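Local coordinates for penicillin-binding protein 2B (Streptococcus pneumoniae, PDB 2WAD) that probably forms peptide cross-links between adjacent glycan strands of cell wall peptidoglycan, as a penicillin-binding transpeptidase of the elongasome, at residues A[273-278]-A[306-311]; A[89-94]-A[122-127]; A[231-236]-A[266-271]. One frame throughout, in Å; residues are numbered along the deposited sequence.

Two of the three contacts are neighbours and the third stands well apart. Contact 3 closes first of the adjoining pair: its helix 267-271 is followed, one residue on, by helix 273-276, which contact 1 packs against strand 307-310. Their centres lie about 11 Å apart, and Leu310 CD2 touches Leu268 CD1 at 3.7 Å, so the two pack against each other. Contact 2, between helices 90-100 and 124-131, comes earlier in the chain, its centre about 44 Å from those of both others. Its nearest atoms stay about 25 Å from contact 1 and about 31 Å from contact 3. In this elongated molecule contacts 1 and 3 thus lie near the middle, and contact 2 far out toward one end.

Contact 1: residues A[273-278]-A[306-311]; sequences EEVLQG and KNIKLT. Unlike the reference sequence in segment 273-278: Val275 (reference Thr). Unlike the reference sequence in segment 306-311: Lys306 (reference Asn).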
loop_
_atom_site.group_PDB
_atom_site.type_symbol
_atom_site.label_atom_id
_atom_site.label_comp_id
_atom_site.label_asym_id
_atom_site.label_seq_id
_atom_site.Cartn_x
_atom_site.Cartn_y
_atom_site.Cartn_z
ATOM N N GLU A 273 -10.818 2.890 4.825
ATOM C CA GLU A 273 -11.464 2.863 6.132
ATOM C C GLU A 273 -12.803 3.604 6.168
ATOM O O GLU A 273 -13.771 3.111 6.727
ATOM C CB GLU A 273 -10.504 3.418 7.199
ATOM C CG GLU A 273 -11.155 3.848 8.512
ATOM C CD GLU A 273 -11.889 2.728 9.227
ATOM O OE1 GLU A 273 -11.397 1.571 9.266
ATOM O OE2 GLU A 273 -12.965 3.032 9.783
ATOM N N GLU A 274 -12.867 4.795 5.593
ATOM C CA GLU A 274 -14.117 5.549 5.591
ATOM C C GLU A 274 -15.203 4.763 4.851
ATOM O O GLU A 274 -16.375 4.846 5.183
ATOM C CB GLU A 274 -13.887 6.908 4.916
ATOM C CG GLU A 274 -14.869 7.998 5.324
ATOM C CD GLU A 274 -15.063 9.080 4.266
ATOM O OE1 GLU A 274 -14.091 9.499 3.594
ATOM O OE2 GLU A 274 -16.221 9.522 4.120
ATOM N N VAL A 275 -14.823 4.029 3.809
ATOM C CA VAL A 275 -15.792 3.259 3.039
ATOM C C VAL A 275 -16.178 1.979 3.782
ATOM O O VAL A 275 -17.343 1.605 3.793
ATOM C CB VAL A 275 -15.251 2.887 1.639
ATOM C CG1 VAL A 275 -16.257 1.985 0.922
ATOM C CG2 VAL A 275 -14.964 4.131 0.803
ATOM N N LEU A 276 -15.212 1.310 4.405
ATOM C CA LEU A 276 -15.461 -0.009 4.977
ATOM C C LEU A 276 -16.188 0.052 6.332
ATOM O O LEU A 276 -16.951 -0.862 6.678
ATOM C CB LEU A 276 -14.161 -0.810 5.083
ATOM C CG LEU A 276 -13.408 -1.156 3.790
ATOM C CD1 LEU A 276 -11.945 -1.442 4.096
ATOM C CD2 LEU A 276 -14.032 -2.322 3.044
ATOM N N GLN A 277 -15.983 1.131 7.084
ATOM C CA GLN A 277 -16.538 1.243 8.444
ATOM C C GLN A 277 -18.062 1.180 8.491
ATOM O O GLN A 277 -18.741 1.953 7.827
ATOM C CB GLN A 277 -16.062 2.520 9.143
ATOM C CG GLN A 277 -16.490 2.647 10.616
ATOM C CD GLN A 277 -15.817 1.609 11.490
ATOM O OE1 GLN A 277 -14.597 1.438 11.433
ATOM N NE2 GLN A 277 -16.606 0.885 12.272
ATOM N N GLY A 278 -18.608 0.265 9.285
ATOM C CA GLY A 278 -20.053 0.130 9.368
ATOM C C GLY A 278 -20.706 1.437 9.775
ATOM O O GLY A 278 -20.142 2.213 10.546
ATOM N N LYS A 306 -19.742 -0.619 3.460
ATOM C CA LYS A 306 -19.820 -0.921 2.038
ATOM C C LYS A 306 -18.600 -1.743 1.658
ATOM O O LYS A 306 -17.678 -1.893 2.466
ATOM C CB LYS A 306 -19.933 0.335 1.164
ATOM C CG LYS A 306 -21.167 1.227 1.432
ATOM C CD LYS A 306 -22.421 0.407 1.719
ATOM C CE LYS A 306 -23.580 1.255 2.217
ATOM N NZ LYS A 306 -24.736 0.415 2.673
ATOM N N ASN A 307 -18.616 -2.282 0.442
ATOM C CA ASN A 307 -17.583 -3.200 -0.022
ATOM C C ASN A 307 -16.785 -2.520 -1.123
ATOM O O ASN A 307 -17.320 -1.653 -1.821
ATOM C CB ASN A 307 -18.211 -4.497 -0.561
ATOM C CG ASN A 307 -19.226 -5.101 0.398
ATOM O OD1 ASN A 307 -20.427 -5.063 0.137
ATOM N ND2 ASN A 307 -18.750 -5.657 1.510
ATOM N N ILE A 308 -15.515 -2.900 -1.259
ATOM C CA ILE A 308 -14.721 -2.490 -2.405
ATOM C C ILE A 308 -14.395 -3.733 -3.226
ATOM O O ILE A 308 -14.141 -4.803 -2.660
ATOM C CB ILE A 308 -13.405 -1.783 -1.990
ATOM C CG1 ILE A 308 -12.608 -2.658 -1.022
ATOM C CG2 ILE A 308 -13.712 -0.431 -1.350
ATOM C CD1 ILE A 308 -11.184 -2.187 -0.733
ATOM N N LYS A 309 -14.419 -3.573 -4.548
ATOM C CA LYS A 309 -13.986 -4.597 -5.493
ATOM C C LYS A 309 -12.697 -4.138 -6.167
ATOM O O LYS A 309 -12.628 -3.045 -6.731
ATOM C CB LYS A 309 -15.091 -4.864 -6.522
ATOM C CG LYS A 309 -14.748 -5.872 -7.626
ATOM C CD LYS A 309 -16.012 -6.429 -8.314
ATOM C CE LYS A 309 -16.382 -5.651 -9.580
ATOM N NZ LYS A 309 -17.191 -6.419 -10.579
ATOM N N LEU A 310 -11.664 -4.975 -6.107
ATOM C CA LEU A 310 -10.370 -4.625 -6.692
ATOM C C LEU A 310 -10.342 -4.768 -8.202
ATOM O O LEU A 310 -11.207 -5.400 -8.808
ATOM C CB LEU A 310 -9.244 -5.473 -6.116
ATOM C CG LEU A 310 -9.250 -5.660 -4.600
ATOM C CD1 LEU A 310 -7.940 -6.341 -4.210
ATOM C CD2 LEU A 310 -9.447 -4.315 -3.915
ATOM N N THR A 311 -9.317 -4.161 -8.791
ATOM C CA THR A 311 -9.103 -4.205 -10.226
ATOM C C THR A 311 -8.337 -5.472 -10.559
ATOM O O THR A 311 -8.286 -5.862 -11.721
ATOM C CB THR A 311 -8.246 -3.008 -10.683
ATOM O OG1 THR A 311 -7.047 -2.967 -9.897
ATOM C CG2 THR A 311 -8.982 -1.688 -10.490
#
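Val275 and Leu276, at the end of helix 273-276, meet the start of strand 307-310 through one backbone bond and a small apolar cluster. Lys306 N donates to Val275 O over 3.3 Å, a bent and rather long bond. Beside it, Val275 CG1 meets Lys306 CB at 4.0 Å, the two side chains crossing at about a right angle, and reaches Ile308 CG2 at 4.2 Å. Val275 CG1 lies anti to its backbone N (chi1 175°), which turns it toward the strand. Leu276 works with its CD2 branch, which rests 3.7 Å from Lys306 O and 4.3 Å from Ile308 CG1. The amine of Lys306 leads away from the helix to a salt bridge with Asp552, on the strand that pairs with 307-310 in a mixed four-stranded sheet. On the other side of 307-310 in that sheet runs strand 63-64, whose Ile63 touches both Leu276 and Ile308; the backbone of Leu276 is also hydrogen-bonded to Gly61. Val275 and Lys306 both differ from the reference sequence. Between these two segments, then, one long hydrogen bond is supplemented by methyl and methylene packing, while the lysine's charge is met outside the contact.

Contact 2: residues A[89-94]-A[122-127]; sequences TATDLK and ADPEIY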
loop_
_atom_site.group_PDB
_atom_site.type_symbol
_atom_site.label_atom_id
_atom_site.label_comp_id
_atom_site.label_asym_id
_atom_site.label_seq_id
_atom_site.Cartn_x
_atom_site.Cartn_y
_atom_site.Cartn_z
ATOM N N THR A 89 -22.855 2.083 40.959
ATOM C CA THR A 89 -21.703 2.585 41.701
ATOM C C THR A 89 -20.501 1.704 41.349
ATOM O O THR A 89 -20.644 0.717 40.618
ATOM C CB THR A 89 -21.930 2.562 43.222
ATOM O OG1 THR A 89 -22.283 1.236 43.639
ATOM C CG2 THR A 89 -23.029 3.545 43.648
ATOM N N ALA A 90 -19.322 2.062 41.854
ATOM C CA ALA A 90 -18.130 1.240 41.657
ATOM C C ALA A 90 -18.295 -0.071 42.448
ATOM O O ALA A 90 -17.787 -1.125 42.063
ATOM C CB ALA A 90 -16.895 1.994 42.120
ATOM N N THR A 91 -19.009 0.033 43.561
ATOM C CA THR A 91 -19.356 -1.102 44.385
ATOM C C THR A 91 -20.330 -2.079 43.701
ATOM O O THR A 91 -20.114 -3.293 43.725
ATOM C CB THR A 91 -19.818 -0.605 45.747
ATOM O OG1 THR A 91 -18.729 0.124 46.330
ATOM C CG2 THR A 91 -20.194 -1.762 46.679
ATOM N N ASP A 92 -21.383 -1.561 43.073
ATOM C CA ASP A 92 -22.228 -2.381 42.203
ATOM C C ASP A 92 -21.396 -3.068 41.098
ATOM O O ASP A 92 -21.684 -4.196 40.679
ATOM C CB ASP A 92 -23.363 -1.553 41.577
ATOM C CG ASP A 92 -24.282 -0.897 42.611
ATOM O OD1 ASP A 92 -24.414 -1.400 43.740
ATOM O OD2 ASP A 92 -24.890 0.149 42.299
ATOM N N LEU A 93 -20.346 -2.410 40.623
ATOM C CA LEU A 93 -19.482 -3.050 39.626
ATOM C C LEU A 93 -18.654 -4.221 40.169
ATOM O O LEU A 93 -18.500 -5.249 39.505
ATOM C CB LEU A 93 -18.584 -2.027 38.927
ATOM C CG LEU A 93 -19.019 -1.454 37.567
ATOM C CD1 LEU A 93 -20.506 -1.539 37.306
ATOM C CD2 LEU A 93 -18.523 -0.019 37.357
ATOM N N LYS A 94 -18.109 -4.048 41.367
ATOM C CA LYS A 94 -17.326 -5.078 42.023
ATOM C C LYS A 94 -18.203 -6.293 42.330
ATOM O O LYS A 94 -17.742 -7.417 42.168
ATOM C CB LYS A 94 -16.712 -4.537 43.319
ATOM C CG LYS A 94 -15.554 -3.576 43.092
ATOM C CD LYS A 94 -14.744 -3.407 44.369
ATOM C CE LYS A 94 -15.624 -2.968 45.514
ATOM N NZ LYS A 94 -14.840 -2.436 46.660
ATOM N N ALA A 122 -12.580 2.373 44.655
ATOM C CA ALA A 122 -13.954 1.917 44.545
ATOM C C ALA A 122 -14.669 1.858 45.884
ATOM O O ALA A 122 -15.884 1.998 45.938
ATOM C CB ALA A 122 -14.003 0.559 43.870
ATOM N N ASP A 123 -13.936 1.621 46.965
ATOM C CA ASP A 123 -14.558 1.662 48.278
ATOM C C ASP A 123 -14.885 3.120 48.615
ATOM O O ASP A 123 -13.990 3.959 48.628
ATOM C CB ASP A 123 -13.628 1.037 49.320
ATOM C CG ASP A 123 -14.306 0.830 50.661
ATOM O OD1 ASP A 123 -15.227 1.612 50.981
ATOM O OD2 ASP A 123 -13.918 -0.097 51.409
ATOM N N PRO A 124 -16.168 3.432 48.869
ATOM C CA PRO A 124 -16.632 4.802 49.153
ATOM C C PRO A 124 -15.877 5.502 50.283
ATOM O O PRO A 124 -15.487 6.668 50.146
ATOM C CB PRO A 124 -18.097 4.609 49.567
ATOM C CG PRO A 124 -18.506 3.305 48.955
ATOM C CD PRO A 124 -17.269 2.451 48.911
ATOM N N GLU A 125 -15.695 4.790 51.390
ATOM C CA GLU A 125 -14.970 5.285 52.553
ATOM C C GLU A 125 -13.522 5.561 52.156
ATOM O O GLU A 125 -13.030 6.675 52.347
ATOM C CB GLU A 125 -15.054 4.248 53.674
ATOM C CG GLU A 125 -14.461 4.630 55.029
ATOM C CD GLU A 125 -14.132 3.396 55.875
ATOM O OE1 GLU A 125 -13.522 2.442 55.331
ATOM O OE2 GLU A 125 -14.475 3.367 57.082
ATOM N N ILE A 126 -12.857 4.570 51.563
ATOM C CA ILE A 126 -11.494 4.748 51.061
ATOM C C ILE A 126 -11.360 5.936 50.101
ATOM O O ILE A 126 -10.360 6.656 50.120
ATOM C CB ILE A 126 -10.956 3.464 50.390
ATOM C CG1 ILE A 126 -11.029 2.273 51.348
ATOM C CG2 ILE A 126 -9.534 3.657 49.917
ATOM C CD1 ILE A 126 -9.972 2.266 52.432
ATOM N N TYR A 127 -12.356 6.154 49.249
ATOM C CA TYR A 127 -12.292 7.295 48.354
ATOM C C TYR A 127 -12.351 8.622 49.117
ATOM O O TYR A 127 -11.625 9.568 48.803
ATOM C CB TYR A 127 -13.370 7.228 47.272
ATOM C CG TYR A 127 -13.326 8.441 46.374
ATOM C CD1 TYR A 127 -12.241 8.653 45.532
ATOM C CD2 TYR A 127 -14.339 9.393 46.395
ATOM C CE1 TYR A 127 -12.173 9.766 44.721
ATOM C CE2 TYR A 127 -14.284 10.513 45.581
ATOM C CZ TYR A 127 -13.193 10.695 44.754
ATOM O OH TYR A 127 -13.099 11.798 43.933
#
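Lys94 sets out with CG anti to its carbonyl carbon and bends at chi3 (-55°), which lays its CD 4.1 Å from Ala122 CB and brings NZ near the backbone of Asp123. The same choice of first torsion places the hydroxyl of Thr91: at chi1 -60°, OG1 faces the other segment and sits 3.4 Å from Ala122 O and 3.8 Å from Pro124 CD. Thr91 and the proline ring cross at about a right angle. Ala90 CB also meets Ala122 CB, methyl on methyl, at 3.7 Å.

This is a meeting of two helix beginnings, each carrying its own N-cap. Thr89 and Asp92 form a capping box, in which Asp92 N donates to Thr89 OG1 at an N-H...O angle of 170° and Thr89 N returns a bond to Asp92 OD2, reached from above the carboxylate plane. On the other segment Asp123 OD1 accepts from Glu125 N over 3.2 Å, met on the anti side and well out of the carboxylate plane. Lys94 NZ stays 5.4 Å from Asp123 OD2, without direct contact, though their opposite charges may still attract across that distance. Leu93, in the same helical turn as Lys94, packs on Phe178 and Leu181 of helix 169-182, while Lys94 also touches Phe178 and, from helix 113-121, Tyr119.

Contact 3: residues A[231-236]-A[266-271]; sequences SSIVGS and SYLEKQ
A short, weakly bonded helical turn, 231-234, abuts the first turn of helix 267-271, and its last carbonyls accept from N-H groups there. Val234 O accepts from Glu269 N over 2.9 Å, the donor lying nearly along the C=O axis, and Ile233 O takes a weak bond from Leu268 N. Beside these carbonyls the side chains close in: Leu268 CD1 meets Ile233 CG2 at 4.0 Å, the pair crossing obliquely, and Tyr267 CB presses to 3.2 Å from Ile233 O.

Gly235 follows the turn with positive phi (101°). That backbone angle and the lack of a side chain let its CA come within 3.3 Å of Ser266 O in a C-H...O contact, and the same CA sits near the plane of the Tyr267 ring, at its edge. Next along, Ser236 N donates to Ser266 OG over 2.8 Å. The Ser266 hydroxyl is turned between its own backbone N and carbonyl carbon (chi1 66°), which presents it to the amide. Ser236 OG is bonded to Thr265.

Glu269 bends at chi2 (-88°) and lies side by side with Val234, pointing the same way, its OE2 4.0 Å from Val234 CG1. A water donates both to Gly235 O and, over 2.6 Å, to Glu269 OE2, joining the segments a second way. The carboxylate also forms salt bridges with Arg60 through OE1 and with Arg223 through OE2. Together the two arginines and the water would be expected to favour the ionised form of this buried carboxylate at the start of helix 267-271.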
loop_
_atom_site.group_PDB
_atom_site.type_symbol
_atom_site.label_atom_id
_atom_site.label_comp_id
_atom_site.label_asym_id
_atom_site.label_seq_id
_atom_site.Cartn_x
_atom_site.Cartn_y
_atom_site.Cartn_z
ATOM N N SER A 231 -3.334 -11.259 -0.093
ATOM C CA SER A 231 -3.437 -11.046 1.355
ATOM C C SER A 231 -2.515 -9.953 1.896
ATOM O O SER A 231 -2.933 -9.154 2.725
ATOM C CB SER A 231 -3.302 -12.349 2.159
ATOM O OG SER A 231 -1.977 -12.849 2.097
ATOM N N SER A 232 -1.274 -9.889 1.427
ATOM C CA SER A 232 -0.347 -8.860 1.911
ATOM C C SER A 232 -0.851 -7.432 1.669
ATOM O O SER A 232 -0.520 -6.510 2.420
ATOM C CB SER A 232 1.021 -9.038 1.245
ATOM O OG SER A 232 0.890 -9.160 -0.173
ATOM N N ILE A 233 -1.656 -7.254 0.625
ATOM C CA ILE A 233 -2.085 -5.950 0.180
ATOM C C ILE A 233 -3.397 -5.528 0.842
ATOM O O ILE A 233 -3.723 -4.337 0.894
ATOM C CB ILE A 233 -2.175 -5.965 -1.344
ATOM C CG1 ILE A 233 -0.756 -5.923 -1.952
ATOM C CG2 ILE A 233 -3.049 -4.836 -1.863
ATOM C CD1 ILE A 233 -0.705 -6.365 -3.404
ATOM N N VAL A 234 -4.133 -6.502 1.379
ATOM C CA VAL A 234 -5.397 -6.219 2.042
ATOM C C VAL A 234 -5.193 -5.346 3.280
ATOM O O VAL A 234 -5.893 -4.353 3.422
ATOM C CB VAL A 234 -6.194 -7.500 2.416
ATOM C CG1 VAL A 234 -7.324 -7.184 3.384
ATOM C CG2 VAL A 234 -6.733 -8.211 1.170
ATOM N N GLY A 235 -4.272 -5.724 4.165
ATOM C CA GLY A 235 -3.954 -4.974 5.373
ATOM C C GLY A 235 -4.595 -5.584 6.599
ATOM O O GLY A 235 -5.245 -6.630 6.517
ATOM N N SER A 236 -4.437 -4.943 7.750
ATOM C CA SER A 236 -5.078 -5.447 8.966
ATOM C C SER A 236 -6.069 -4.449 9.574
ATOM O O SER A 236 -6.094 -3.269 9.221
ATOM C CB SER A 236 -4.021 -5.855 10.004
ATOM O OG SER A 236 -3.063 -4.813 10.138
ATOM N N SER A 266 -3.530 -0.811 8.215
ATOM C CA SER A 266 -2.532 -0.898 7.155
ATOM C C SER A 266 -3.145 -1.123 5.760
ATOM O O SER A 266 -4.226 -1.695 5.630
ATOM C CB SER A 266 -1.523 -2.001 7.489
ATOM O OG SER A 266 -2.163 -3.263 7.466
ATOM N N TYR A 267 -2.440 -0.665 4.730
ATOM C CA TYR A 267 -2.787 -0.927 3.332
ATOM C C TYR A 267 -4.228 -0.613 2.944
ATOM O O TYR A 267 -4.778 0.389 3.406
ATOM C CB TYR A 267 -2.288 -2.321 2.921
ATOM C CG TYR A 267 -0.815 -2.435 3.238
ATOM C CD1 TYR A 267 -0.358 -3.275 4.253
ATOM C CD2 TYR A 267 0.118 -1.638 2.559
ATOM C CE1 TYR A 267 0.998 -3.346 4.574
ATOM C CE2 TYR A 267 1.463 -1.696 2.871
ATOM C CZ TYR A 267 1.890 -2.557 3.879
ATOM O OH TYR A 267 3.221 -2.622 4.210
ATOM N N LEU A 268 -4.856 -1.467 2.141
ATOM C CA LEU A 268 -6.246 -1.233 1.734
ATOM C C LEU A 268 -7.236 -1.009 2.893
ATOM O O LEU A 268 -8.128 -0.156 2.792
ATOM C CB LEU A 268 -6.755 -2.336 0.795
ATOM C CG LEU A 268 -6.135 -2.534 -0.588
ATOM C CD1 LEU A 268 -6.864 -3.658 -1.338
ATOM C CD2 LEU A 268 -6.168 -1.225 -1.392
ATOM N N GLU A 269 -7.114 -1.767 3.981
ATOM C CA GLU A 269 -8.106 -1.657 5.061
ATOM C C GLU A 269 -8.014 -0.250 5.611
ATOM O O GLU A 269 -9.023 0.330 5.989
ATOM C CB GLU A 269 -7.875 -2.643 6.215
ATOM C CG GLU A 269 -8.106 -4.113 5.902
ATOM C CD GLU A 269 -9.536 -4.553 6.109
ATOM O OE1 GLU A 269 -10.452 -3.693 6.125
ATOM O OE2 GLU A 269 -9.741 -5.776 6.258
ATOM N N LYS A 270 -6.806 0.295 5.655
ATOM C CA LYS A 270 -6.614 1.651 6.136
ATOM C C LYS A 270 -7.028 2.678 5.089
ATOM O O LYS A 270 -7.742 3.626 5.388
ATOM C CB LYS A 270 -5.163 1.876 6.579
ATOM C CG LYS A 270 -4.885 3.274 7.146
ATOM C CD LYS A 270 -3.500 3.352 7.775
ATOM C CE LYS A 270 -3.054 4.790 7.896
ATOM N NZ LYS A 270 -2.017 4.906 8.944
ATOM N N GLN A 271 -6.554 2.506 3.861
ATOM C CA GLN A 271 -6.856 3.466 2.804
ATOM C C GLN A 271 -8.358 3.714 2.625
ATOM O O GLN A 271 -8.782 4.853 2.414
ATOM C CB GLN A 271 -6.214 3.010 1.494
ATOM C CG GLN A 271 -6.319 4.012 0.403
ATOM C CD GLN A 271 -5.376 5.182 0.605
ATOM O OE1 GLN A 271 -5.369 6.128 -0.190
ATOM N NE2 GLN A 271 -4.576 5.121 1.665
HETATM O O HOH W 1 -7.999 -7.162 7.541
#